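Local coordinates for protein 3-oxosteroid 1-dehydrogenase (Sterolibacterium denitrificans, PDB 7P18) that is an FAD-dependent flavoenzyme that probably introduces the delta1 double bond into ring A of 3-oxosteroids, handing the electrons to an acceptor, at residues S235-G240 and T257-A262; E274-M279 and T303-M308; N394-M397 and M401-Q404; Q406-A411 and P485-R490. All coordinates share one frame; numbering follows the deposited sequence.

Interaction 1: residues S235-G240 and T257-A262; sequences SLITEG and TLQLTA
I237 reaches across to Q259 and L260 with a single methyl group, CD1, and the whole contact is gathered round that carbon. The methyl packs on the side chain of Q259 by van der Waals contact, 4.0 Å from the amide carbon CD and 4.1 Å from the aliphatic CB, the two side chains meeting at a slant. I237 places CG1 beside its backbone N (chi1 -57°), and an extended CG1-CD1 arm (chi2 169°) carries the methyl to the carbonyl of the other strand. Q259 bends at its second torsion, which brings the amide carbon back to the methyl. A beta-branched isoleucine suits a strand and can still send out a slim arm; glutamine offers aliphatic carbon to that arm and an amide suited to the exposed surface.

The second kind of contact is with the backbone: CD1 of I237 packs 3.8 Å from O of L260, a van der Waals approach of methyl to carbonyl. L260 is buried; the contact uses its carbonyl, while its side chain serves other packing.

Strands 233-239 and 256-262 are not direct partners. Both pair antiparallel with strand 245-253, which lies between them in a mixed sheet; I237 bonds through its backbone to T247 and G248, and L258 to V251. Beyond this sheet, L260 leans on I11 and W228, both on strands of the parallel Rossmann-type sheet.

Interaction 2: residues E274-M279 and T303-M308; sequences ERNQQM and TIRAAM
The guanidinium of R305 meets M279 SD at its edge, in its plane, while the amide of N276 approaches obliquely, the two flat groups inclined at 57°. At that edge NH1 of R305 gives a weak but fairly straight hydrogen bond to SD of M279 (3.7 Å, 162° at the hydrogen). NH1 is also 3.4 Å from ND2 of N276, but both are donors and do not bond; ND2 is instead satisfied by the carbonyl O of T300. Bends at the third and fourth torsions of R305 together bring NH1 round to the sulfur.

N276 is the N-cap of helix 277-283: its OD1 accepts from N of M279 at 3.0 Å, the donor standing well above the carbonyl plane. Asparagine suits this place, since one amide oxygen closes the helix start and leaves the amide nitrogen for the T300 loop.

Apolar contacts accompany the polar ones: the flexible methionine's end packs against two residues of helix 302-309. CE of M279 lies 4.1 Å from CG of R305. The same M279 CE is 4.2 Å from CG2 of I304. NH2 of R305 forms a long, weak ion pair with OD1 of D302, an FAD-binding residue one turn back.

Interaction 3: residues N394-M397 and M401-Q404; sequences NYPM and MPGQ
P396 and P402 face each other across a tight loop that follows helix 389-394: the chain leaves the helix at Y395, turns round, and comes back with 401-404 running nearly antiparallel to 394-396, 165° apart end to end. The two arms share no conventional hydrogen bonds and are held by packing.

Side-chain packing comes from three residues. CB of P396 lies 4.1 Å from CD of P402, the two rings crossing at a slant, and the same CB is 4.1 Å from CE of M401. Bends at the second and third torsions (chi2 -57°) fold the methionine's thioether back, laying its methyl against the proline. P402 also packs on backbone, with CB 3.7 Å from O of N394 and CG 3.8 Å from N of P396. Prolines suit this loop because their rings are rigid and apolar, need no N-H partner and can pack on backbone. With an alanine in place of P402, CG and CD are lost, and the Y395-P396 peptide would probably lose its cover and the returning arm the ring that restrains its backbone.

Weaker polar contacts follow. CA of P402 points its hydrogen at O of Y395 (3.5 Å, 141° at the hydrogen), and the carbonyl O of N394 takes a weak hydrogen bond from K175. The returning arm is further tied to the helix through backbone bonds of G403 to R392 and Q404 to Y393. The Y395 side chain leaves the backbone away from 401-404, its hydroxyl bonds to D469, and CB of N394 sits 3.8 Å above the centre of its ring.

Interaction 4: residues Q406-A411 and P485-R490; sequences QPDRKA and PYYAMR
D408 and Y487 meet through one short hydrogen bond, and almost everything tight in the contact is in that pair. The tyrosine OH donates to OD2 of D408 at 2.5 Å, and OD2 accepts through its syn lone pair, on the side of OD1. OD2 lies in the plane of the ring at its edge, 3.4 Å from CE2 of Y487, while the carboxylate as a whole stands nearly upright to the ring, at 80°. The side chains come from opposite directions, each with CG beside its own backbone N, which carries the acid out of the loop to the hydroxyl.

The same carboxylate has two charged partners: OD1 makes a salt bridge to R392 and OD2 another to R419. A buried tyrosine hydroxyl thus finds an acceptor that the arginines probably keep ionised, and an aspartate suits the place because its two oxygens can accept from the hydroxyl and pair with both arginines. With an alanine here, the Y487 hydroxyl would probably lose its acceptor and both arginines their shared counter-charge.

The other side is loose. P407, R409, K410 and A411 are exposed and touch nothing of 485-490; R409 turns to W412 in a cation-pi contact.

Y487 sits in strand 486-502, with strand 383-387 on one side (bonded to F387) and strand 418-420 on the other, while neighbouring Y486 and A488 pack on helix 423-430.

Overall arrangement
The four contacts come in series along the chain and form two pairs. Interactions 1 and 2, with centres 19 Å apart, touch where CD1 of L236 packs 3.8 Å from CA of A307, joining the mixed sheet to helix 302-309 on the FAD-binding side. Interactions 3 and 4, centres 10 Å apart, touch through CG of M397 and SD of M489 (3.5 Å) and a weak hydrogen bond from M401 N to Q406 OE1. The pairs lie 37 to 53 Å apart by centres. Strand 486-502 connects them: it carries Y487, and its L502 touches A307 and M308, so one long strand, broken by a bulge or short loop, runs between the cofactor-side helix and the distal loop.

Interaction 1: residues S235-G240 and T257-A262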
loop_
_atom_site.group_PDB
_atom_site.type_symbol
_atom_site.label_atom_id
_atom_site.label_comp_id
_atom_site.label_asym_id
_atom_site.label_seq_id
_atom_site.Cartn_x
_atom_site.Cartn_y
_atom_site.Cartn_z
ATOM N N SER A 235 7.665 -7.769 -24.141
ATOM C CA SER A 235 9.140 -7.868 -24.236
ATOM C C SER A 235 9.765 -6.513 -24.584
ATOM O O SER A 235 9.086 -5.601 -25.015
ATOM C CB SER A 235 9.533 -8.954 -25.214
ATOM O OG SER A 235 9.088 -8.605 -26.509
ATOM N N LEU A 236 11.058 -6.413 -24.369
ATOM C CA LEU A 236 11.851 -5.203 -24.684
ATOM C C LEU A 236 12.434 -5.354 -26.101
ATOM O O LEU A 236 12.795 -6.486 -26.480
ATOM C CB LEU A 236 12.970 -5.114 -23.638
ATOM C CG LEU A 236 12.519 -4.771 -22.212
ATOM C CD1 LEU A 236 13.633 -5.034 -21.198
ATOM C CD2 LEU A 236 12.072 -3.349 -22.147
ATOM N N ILE A 237 12.520 -4.256 -26.835
ATOM C CA ILE A 237 13.314 -4.168 -28.101
ATOM C C ILE A 237 14.684 -3.569 -27.737
ATOM O O ILE A 237 14.722 -2.549 -27.061
ATOM C CB ILE A 237 12.541 -3.358 -29.157
ATOM C CG1 ILE A 237 11.169 -4.005 -29.410
ATOM C CG2 ILE A 237 13.362 -3.204 -30.432
ATOM C CD1 ILE A 237 10.206 -3.173 -30.218
ATOM N N THR A 238 15.777 -4.212 -28.137
ATOM C CA THR A 238 17.148 -3.692 -27.910
ATOM C C THR A 238 17.945 -3.578 -29.223
ATOM O O THR A 238 17.576 -4.202 -30.205
ATOM C CB THR A 238 17.910 -4.564 -26.918
ATOM O OG1 THR A 238 18.084 -5.832 -27.535
ATOM C CG2 THR A 238 17.187 -4.720 -25.590
ATOM N N GLU A 239 19.000 -2.764 -29.184
ATOM C CA GLU A 239 20.043 -2.620 -30.234
ATOM C C GLU A 239 21.416 -2.647 -29.555
ATOM O O GLU A 239 21.475 -2.299 -28.352
ATOM C CB GLU A 239 19.892 -1.297 -30.978
ATOM C CG GLU A 239 18.600 -1.181 -31.751
ATOM C CD GLU A 239 18.443 0.149 -32.482
ATOM O OE1 GLU A 239 19.294 1.049 -32.277
ATOM O OE2 GLU A 239 17.462 0.292 -33.244
ATOM N N GLY A 240 22.462 -3.003 -30.318
ATOM C CA GLY A 240 23.871 -2.963 -29.885
ATOM C C GLY A 240 24.439 -4.361 -29.849
ATOM O O GLY A 240 23.734 -5.271 -29.401
ATOM N N THR A 257 0.657 -9.036 -31.655
ATOM C CA THR A 257 1.906 -8.314 -31.294
ATOM C C THR A 257 2.027 -7.041 -32.122
ATOM O O THR A 257 1.644 -7.012 -33.304
ATOM C CB THR A 257 3.138 -9.209 -31.376
ATOM O OG1 THR A 257 3.213 -9.610 -32.732
ATOM C CG2 THR A 257 3.055 -10.394 -30.438
ATOM N N LEU A 258 2.529 -5.991 -31.472
ATOM C CA LEU A 258 2.753 -4.656 -32.068
ATOM C C LEU A 258 4.073 -4.112 -31.522
ATOM O O LEU A 258 4.286 -4.184 -30.261
ATOM C CB LEU A 258 1.567 -3.757 -31.725
ATOM C CG LEU A 258 1.679 -2.319 -32.214
ATOM C CD1 LEU A 258 1.809 -2.262 -33.734
ATOM C CD2 LEU A 258 0.487 -1.512 -31.746
ATOM N N GLN A 259 4.952 -3.659 -32.419
ATOM C CA GLN A 259 6.295 -3.124 -32.069
ATOM C C GLN A 259 6.152 -1.633 -31.869
ATOM O O GLN A 259 5.653 -0.982 -32.756
ATOM C CB GLN A 259 7.368 -3.410 -33.127
ATOM C CG GLN A 259 7.546 -4.894 -33.392
ATOM C CD GLN A 259 9.002 -5.288 -33.429
ATOM O OE1 GLN A 259 9.843 -4.588 -33.996
ATOM N NE2 GLN A 259 9.312 -6.402 -32.782
ATOM N N LEU A 260 6.569 -1.120 -30.704
ATOM C CA LEU A 260 6.485 0.316 -30.374
ATOM C C LEU A 260 7.899 0.849 -30.164
ATOM O O LEU A 260 8.677 0.178 -29.498
ATOM C CB LEU A 260 5.641 0.472 -29.103
ATOM C CG LEU A 260 4.184 0.021 -29.211
ATOM C CD1 LEU A 260 3.471 0.209 -27.885
ATOM C CD2 LEU A 260 3.449 0.812 -30.282
ATOM N N THR A 261 8.212 2.013 -30.720
ATOM C CA THR A 261 9.560 2.611 -30.599
ATOM C C THR A 261 9.520 3.724 -29.559
ATOM O O THR A 261 8.602 4.561 -29.630
ATOM C CB THR A 261 10.065 3.118 -31.963
ATOM O OG1 THR A 261 10.192 1.963 -32.796
ATOM C CG2 THR A 261 11.402 3.813 -31.882
ATOM N N ALA A 262 10.514 3.728 -28.667
ATOM C CA ALA A 262 10.750 4.818 -27.695
ATOM C C ALA A 262 12.070 5.489 -28.064
ATOM O O ALA A 262 13.098 4.850 -27.886
ATOM C CB ALA A 262 10.797 4.273 -26.275
#

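Interaction 2: residues E274-M279 and T303-M308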
loop_
_atom_site.group_PDB
_atom_site.type_symbol
_atom_site.label_atom_id
_atom_site.label_comp_id
_atom_site.label_asym_id
_atom_site.label_seq_id
_atom_site.Cartn_x
_atom_site.Cartn_y
_atom_site.Cartn_z
ATOM N N GLU A 274 3.574 -10.251 -7.099
ATOM C CA GLU A 274 2.796 -10.866 -5.979
ATOM C C GLU A 274 1.749 -11.859 -6.526
ATOM O O GLU A 274 1.414 -12.782 -5.778
ATOM C CB GLU A 274 2.124 -9.841 -5.053
ATOM C CG GLU A 274 1.163 -8.882 -5.727
ATOM C CD GLU A 274 1.730 -7.647 -6.423
ATOM O OE1 GLU A 274 2.990 -7.538 -6.489
ATOM O OE2 GLU A 274 0.923 -6.827 -6.911
ATOM N N ARG A 275 1.240 -11.649 -7.745
ATOM C CA ARG A 275 0.196 -12.518 -8.357
ATOM C C ARG A 275 0.793 -13.663 -9.191
ATOM O O ARG A 275 0.002 -14.433 -9.769
ATOM C CB ARG A 275 -0.772 -11.666 -9.158
ATOM C CG ARG A 275 -1.686 -10.810 -8.298
ATOM C CD ARG A 275 -2.777 -11.593 -7.588
ATOM N NE ARG A 275 -3.479 -10.855 -6.519
ATOM C CZ ARG A 275 -4.265 -11.420 -5.599
ATOM N NH1 ARG A 275 -4.469 -12.730 -5.625
ATOM N NH2 ARG A 275 -4.818 -10.693 -4.636
ATOM N N ASN A 276 2.112 -13.861 -9.168
ATOM C CA ASN A 276 2.783 -14.950 -9.930
ATOM C C ASN A 276 3.298 -15.973 -8.930
ATOM O O ASN A 276 4.346 -15.759 -8.281
ATOM C CB ASN A 276 3.849 -14.377 -10.879
ATOM C CG ASN A 276 4.544 -15.439 -11.711
ATOM O OD1 ASN A 276 4.707 -16.561 -11.254
ATOM N ND2 ASN A 276 5.054 -15.067 -12.873
ATOM N N GLN A 277 2.550 -17.082 -8.753
ATOM C CA GLN A 277 2.877 -18.081 -7.707
ATOM C C GLN A 277 4.253 -18.689 -7.996
ATOM O O GLN A 277 4.999 -18.991 -7.048
ATOM C CB GLN A 277 1.764 -19.146 -7.620
ATOM C CG GLN A 277 2.049 -20.195 -6.577
ATOM C CD GLN A 277 1.849 -19.645 -5.200
ATOM O OE1 GLN A 277 1.028 -18.757 -5.008
ATOM N NE2 GLN A 277 2.536 -20.232 -4.251
ATOM N N GLN A 278 4.618 -18.906 -9.261
ATOM C CA GLN A 278 5.952 -19.501 -9.575
ATOM C C GLN A 278 7.067 -18.553 -9.079
ATOM O O GLN A 278 8.042 -18.996 -8.453
ATOM C CB GLN A 278 6.043 -19.744 -11.085
ATOM C CG GLN A 278 7.422 -20.189 -11.556
ATOM C CD GLN A 278 8.402 -19.051 -11.824
ATOM O OE1 GLN A 278 8.117 -18.083 -12.542
ATOM N NE2 GLN A 278 9.605 -19.187 -11.283
ATOM N N MET A 279 6.920 -17.258 -9.344
ATOM C CA MET A 279 7.940 -16.259 -8.923
ATOM C C MET A 279 7.949 -16.132 -7.392
ATOM O O MET A 279 9.047 -16.095 -6.811
ATOM C CB MET A 279 7.674 -14.930 -9.628
ATOM C CG MET A 279 8.044 -14.974 -11.099
ATOM S SD MET A 279 7.933 -13.377 -11.937
ATOM C CE MET A 279 9.420 -12.610 -11.327
ATOM N N THR A 303 7.551 -7.537 -16.589
ATOM C CA THR A 303 8.677 -6.644 -16.985
ATOM C C THR A 303 9.941 -7.051 -16.244
ATOM O O THR A 303 11.049 -6.825 -16.783
ATOM C CB THR A 303 8.358 -5.163 -16.779
ATOM O OG1 THR A 303 8.291 -4.920 -15.365
ATOM C CG2 THR A 303 7.079 -4.750 -17.448
ATOM N N ILE A 304 9.818 -7.623 -15.046
ATOM C CA ILE A 304 10.986 -8.086 -14.265
ATOM C C ILE A 304 11.676 -9.199 -15.059
ATOM O O ILE A 304 12.922 -9.133 -15.282
ATOM C CB ILE A 304 10.564 -8.512 -12.834
ATOM C CG1 ILE A 304 10.122 -7.286 -12.024
ATOM C CG2 ILE A 304 11.702 -9.244 -12.160
ATOM C CD1 ILE A 304 9.494 -7.596 -10.670
ATOM N N ARG A 305 10.910 -10.180 -15.521
ATOM C CA ARG A 305 11.481 -11.336 -16.272
ATOM C C ARG A 305 12.170 -10.820 -17.553
ATOM O O ARG A 305 13.308 -11.216 -17.836
ATOM C CB ARG A 305 10.366 -12.349 -16.566
ATOM C CG ARG A 305 9.936 -13.156 -15.343
ATOM C CD ARG A 305 9.009 -14.347 -15.648
ATOM N NE ARG A 305 8.012 -14.060 -16.697
ATOM C CZ ARG A 305 6.824 -13.489 -16.503
ATOM N NH1 ARG A 305 6.423 -13.120 -15.295
ATOM N NH2 ARG A 305 6.028 -13.271 -17.530
ATOM N N ALA A 306 11.504 -9.939 -18.279
ATOM C CA ALA A 306 11.966 -9.423 -19.594
ATOM C C ALA A 306 13.257 -8.627 -19.428
ATOM O O ALA A 306 14.188 -8.780 -20.257
ATOM C CB ALA A 306 10.877 -8.605 -20.206
ATOM N N ALA A 307 13.355 -7.817 -18.368
ATOM C CA ALA A 307 14.564 -6.999 -18.095
ATOM C C ALA A 307 15.721 -7.885 -17.636
ATOM O O ALA A 307 16.881 -7.674 -18.077
ATOM C CB ALA A 307 14.225 -5.915 -17.074
ATOM N N MET A 308 15.460 -8.874 -16.777
ATOM C CA MET A 308 16.520 -9.770 -16.267
ATOM C C MET A 308 17.049 -10.594 -17.459
ATOM O O MET A 308 18.257 -10.836 -17.487
ATOM C CB MET A 308 15.999 -10.658 -15.135
ATOM C CG MET A 308 15.664 -9.821 -13.911
ATOM S SD MET A 308 15.127 -10.803 -12.505
ATOM C CE MET A 308 16.642 -11.606 -11.996
#

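Interaction 3: residues N394-M397 and M401-Q404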
loop_
_atom_site.group_PDB
_atom_site.type_symbol
_atom_site.label_atom_id
_atom_site.label_comp_id
_atom_site.label_asym_id
_atom_site.label_seq_id
_atom_site.Cartn_x
_atom_site.Cartn_y
_atom_site.Cartn_z
ATOM N N ASN A 394 -17.889 -2.861 19.470
ATOM C CA ASN A 394 -17.308 -1.485 19.379
ATOM C C ASN A 394 -16.547 -1.215 18.075
ATOM O O ASN A 394 -16.548 -0.039 17.639
ATOM C CB ASN A 394 -16.470 -1.175 20.607
ATOM C CG ASN A 394 -17.409 -0.901 21.776
ATOM O OD1 ASN A 394 -17.585 -1.727 22.652
ATOM N ND2 ASN A 394 -18.235 0.092 21.611
ATOM N N TYR A 395 -15.908 -2.213 17.464
ATOM C CA TYR A 395 -14.771 -1.949 16.535
ATOM C C TYR A 395 -14.918 -2.701 15.230
ATOM O O TYR A 395 -15.477 -3.784 15.208
ATOM C CB TYR A 395 -13.459 -2.351 17.199
ATOM C CG TYR A 395 -13.147 -1.628 18.481
ATOM C CD1 TYR A 395 -13.243 -0.246 18.563
ATOM C CD2 TYR A 395 -12.712 -2.309 19.590
ATOM C CE1 TYR A 395 -12.910 0.430 19.730
ATOM C CE2 TYR A 395 -12.407 -1.651 20.772
ATOM C CZ TYR A 395 -12.504 -0.274 20.838
ATOM O OH TYR A 395 -12.173 0.372 21.992
ATOM N N PRO A 396 -14.380 -2.147 14.122
ATOM C CA PRO A 396 -14.305 -2.862 12.852
ATOM C C PRO A 396 -13.111 -3.814 12.930
ATOM O O PRO A 396 -12.255 -3.645 13.788
ATOM C CB PRO A 396 -14.103 -1.749 11.825
ATOM C CG PRO A 396 -13.329 -0.711 12.554
ATOM C CD PRO A 396 -13.728 -0.832 14.029
ATOM N N MET A 397 -13.082 -4.804 12.036
ATOM C CA MET A 397 -11.890 -5.666 11.831
ATOM C C MET A 397 -11.935 -6.202 10.395
ATOM O O MET A 397 -12.652 -7.178 10.124
ATOM C CB MET A 397 -11.832 -6.796 12.851
ATOM C CG MET A 397 -10.495 -7.564 12.822
ATOM S SD MET A 397 -9.021 -6.555 13.081
ATOM C CE MET A 397 -9.234 -6.017 14.781
ATOM N N MET A 401 -17.701 -4.908 10.226
ATOM C CA MET A 401 -18.073 -3.587 10.788
ATOM C C MET A 401 -18.464 -3.784 12.248
ATOM O O MET A 401 -18.773 -4.902 12.673
ATOM C CB MET A 401 -19.210 -2.963 9.973
ATOM C CG MET A 401 -18.765 -2.531 8.569
ATOM S SD MET A 401 -17.374 -1.372 8.666
ATOM C CE MET A 401 -15.948 -2.383 8.245
ATOM N N PRO A 402 -18.424 -2.720 13.084
ATOM C CA PRO A 402 -18.793 -2.859 14.496
ATOM C C PRO A 402 -20.173 -3.534 14.637
ATOM O O PRO A 402 -21.079 -3.206 13.843
ATOM C CB PRO A 402 -18.820 -1.426 15.012
ATOM C CG PRO A 402 -17.891 -0.676 14.062
ATOM C CD PRO A 402 -18.114 -1.329 12.706
ATOM N N GLY A 403 -20.280 -4.478 15.567
ATOM C CA GLY A 403 -21.521 -5.218 15.847
ATOM C C GLY A 403 -22.683 -4.289 16.173
ATOM O O GLY A 403 -23.817 -4.660 15.875
ATOM N N GLN A 404 -22.390 -3.116 16.737
ATOM C CA GLN A 404 -23.401 -2.069 17.037
ATOM C C GLN A 404 -24.160 -1.701 15.752
ATOM O O GLN A 404 -25.371 -1.468 15.862
ATOM C CB GLN A 404 -22.763 -0.895 17.784
ATOM C CG GLN A 404 -22.054 0.177 16.965
ATOM C CD GLN A 404 -21.572 1.297 17.870
ATOM O OE1 GLN A 404 -22.362 1.945 18.564
ATOM N NE2 GLN A 404 -20.264 1.522 17.897
#

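Interaction 4: residues Q406-A411 and P485-R490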
loop_
_atom_site.group_PDB
_atom_site.type_symbol
_atom_site.label_atom_id
_atom_site.label_comp_id
_atom_site.label_asym_id
_atom_site.label_seq_id
_atom_site.Cartn_x
_atom_site.Cartn_y
_atom_site.Cartn_z
ATOM N N GLN A 406 -23.697 -3.662 12.523
ATOM C CA GLN A 406 -23.805 -4.855 11.621
ATOM C C GLN A 406 -23.755 -6.117 12.474
ATOM O O GLN A 406 -22.733 -6.422 13.069
ATOM C CB GLN A 406 -22.686 -4.842 10.569
ATOM C CG GLN A 406 -22.222 -6.219 10.080
ATOM C CD GLN A 406 -20.781 -6.294 9.623
ATOM O OE1 GLN A 406 -20.389 -5.689 8.627
ATOM N NE2 GLN A 406 -19.967 -7.083 10.309
ATOM N N PRO A 407 -24.844 -6.902 12.553
ATOM C CA PRO A 407 -24.825 -8.159 13.302
ATOM C C PRO A 407 -24.010 -9.222 12.556
ATOM O O PRO A 407 -23.735 -9.021 11.412
ATOM C CB PRO A 407 -26.307 -8.560 13.363
ATOM C CG PRO A 407 -26.882 -7.963 12.091
ATOM C CD PRO A 407 -26.133 -6.661 11.884
ATOM N N ASP A 408 -23.630 -10.288 13.250
ATOM C CA ASP A 408 -22.887 -11.447 12.706
ATOM C C ASP A 408 -23.606 -11.991 11.466
ATOM O O ASP A 408 -24.839 -12.166 11.511
ATOM C CB ASP A 408 -22.695 -12.507 13.785
ATOM C CG ASP A 408 -21.770 -12.091 14.908
ATOM O OD1 ASP A 408 -21.133 -11.032 14.764
ATOM O OD2 ASP A 408 -21.640 -12.863 15.878
ATOM N N ARG A 409 -22.876 -12.199 10.366
ATOM C CA ARG A 409 -23.453 -12.763 9.119
ATOM C C ARG A 409 -23.310 -14.291 9.175
ATOM O O ARG A 409 -22.171 -14.783 9.368
ATOM C CB ARG A 409 -22.759 -12.119 7.914
ATOM C CG ARG A 409 -23.425 -12.452 6.593
ATOM C CD ARG A 409 -22.755 -11.869 5.356
ATOM N NE ARG A 409 -22.405 -10.453 5.438
ATOM C CZ ARG A 409 -22.004 -9.716 4.400
ATOM N NH1 ARG A 409 -21.924 -10.254 3.188
ATOM N NH2 ARG A 409 -21.697 -8.441 4.578
ATOM N N LYS A 410 -24.404 -15.035 9.010
ATOM C CA LYS A 410 -24.393 -16.528 9.022
ATOM C C LYS A 410 -23.456 -17.080 7.957
ATOM O O LYS A 410 -22.691 -18.024 8.261
ATOM C CB LYS A 410 -25.763 -17.122 8.672
ATOM C CG LYS A 410 -26.671 -17.499 9.816
ATOM C CD LYS A 410 -27.984 -18.017 9.247
ATOM C CE LYS A 410 -29.010 -18.370 10.300
ATOM N NZ LYS A 410 -30.083 -19.188 9.687
ATOM N N ALA A 411 -23.524 -16.538 6.736
ATOM C CA ALA A 411 -22.718 -16.978 5.577
ATOM C C ALA A 411 -21.220 -16.829 5.875
ATOM O O ALA A 411 -20.388 -17.495 5.196
ATOM C CB ALA A 411 -23.125 -16.209 4.345
ATOM N N PRO A 485 -19.767 -13.452 23.420
ATOM C CA PRO A 485 -18.989 -14.536 22.838
ATOM C C PRO A 485 -17.580 -14.085 22.401
ATOM O O PRO A 485 -17.344 -12.875 22.290
ATOM C CB PRO A 485 -19.822 -14.967 21.641
ATOM C CG PRO A 485 -20.627 -13.779 21.255
ATOM C CD PRO A 485 -20.770 -12.928 22.497
ATOM N N TYR A 486 -16.696 -15.064 22.196
ATOM C CA TYR A 486 -15.290 -14.893 21.758
ATOM C C TYR A 486 -15.208 -15.160 20.254
ATOM O O TYR A 486 -15.928 -16.046 19.711
ATOM C CB TYR A 486 -14.369 -15.803 22.545
ATOM C CG TYR A 486 -14.436 -15.495 24.015
ATOM C CD1 TYR A 486 -13.809 -14.381 24.543
ATOM C CD2 TYR A 486 -15.189 -16.289 24.874
ATOM C CE1 TYR A 486 -13.860 -14.110 25.908
ATOM C CE2 TYR A 486 -15.244 -16.033 26.232
ATOM C CZ TYR A 486 -14.594 -14.928 26.750
ATOM O OH TYR A 486 -14.680 -14.627 28.086
ATOM N N TYR A 487 -14.336 -14.393 19.591
ATOM C CA TYR A 487 -14.200 -14.413 18.117
ATOM C C TYR A 487 -12.750 -14.695 17.757
ATOM O O TYR A 487 -11.831 -14.272 18.482
ATOM C CB TYR A 487 -14.637 -13.096 17.486
ATOM C CG TYR A 487 -16.108 -12.843 17.578
ATOM C CD1 TYR A 487 -16.680 -12.311 18.729
ATOM C CD2 TYR A 487 -16.936 -13.156 16.524
ATOM C CE1 TYR A 487 -18.044 -12.077 18.789
ATOM C CE2 TYR A 487 -18.298 -12.916 16.569
ATOM C CZ TYR A 487 -18.850 -12.380 17.720
ATOM O OH TYR A 487 -20.187 -12.149 17.787
ATOM N N ALA A 488 -12.562 -15.423 16.658
ATOM C CA ALA A 488 -11.236 -15.618 16.043
ATOM C C ALA A 488 -11.349 -15.224 14.584
ATOM O O ALA A 488 -12.380 -15.470 13.961
ATOM C CB ALA A 488 -10.710 -17.022 16.181
ATOM N N MET A 489 -10.254 -14.673 14.072
ATOM C CA MET A 489 -10.087 -14.415 12.632
ATOM C C MET A 489 -8.703 -14.954 12.228
ATOM O O MET A 489 -7.767 -14.994 13.058
ATOM C CB MET A 489 -10.255 -12.934 12.309
ATOM C CG MET A 489 -11.682 -12.475 12.587
ATOM S SD MET A 489 -11.917 -10.701 12.342
ATOM C CE MET A 489 -11.969 -10.588 10.553
ATOM N N ARG A 490 -8.662 -15.518 11.038
ATOM C CA ARG A 490 -7.449 -16.129 10.463
ATOM C C ARG A 490 -6.645 -15.033 9.761
ATOM O O ARG A 490 -7.116 -14.500 8.748
ATOM C CB ARG A 490 -7.838 -17.239 9.484
ATOM C CG ARG A 490 -6.631 -17.888 8.809
ATOM C CD ARG A 490 -7.029 -18.819 7.659
ATOM N NE ARG A 490 -8.150 -18.304 6.896
ATOM C CZ ARG A 490 -9.254 -18.985 6.569
ATOM N NH1 ARG A 490 -9.312 -20.299 6.738
ATOM N NH2 ARG A 490 -10.261 -18.337 6.004
#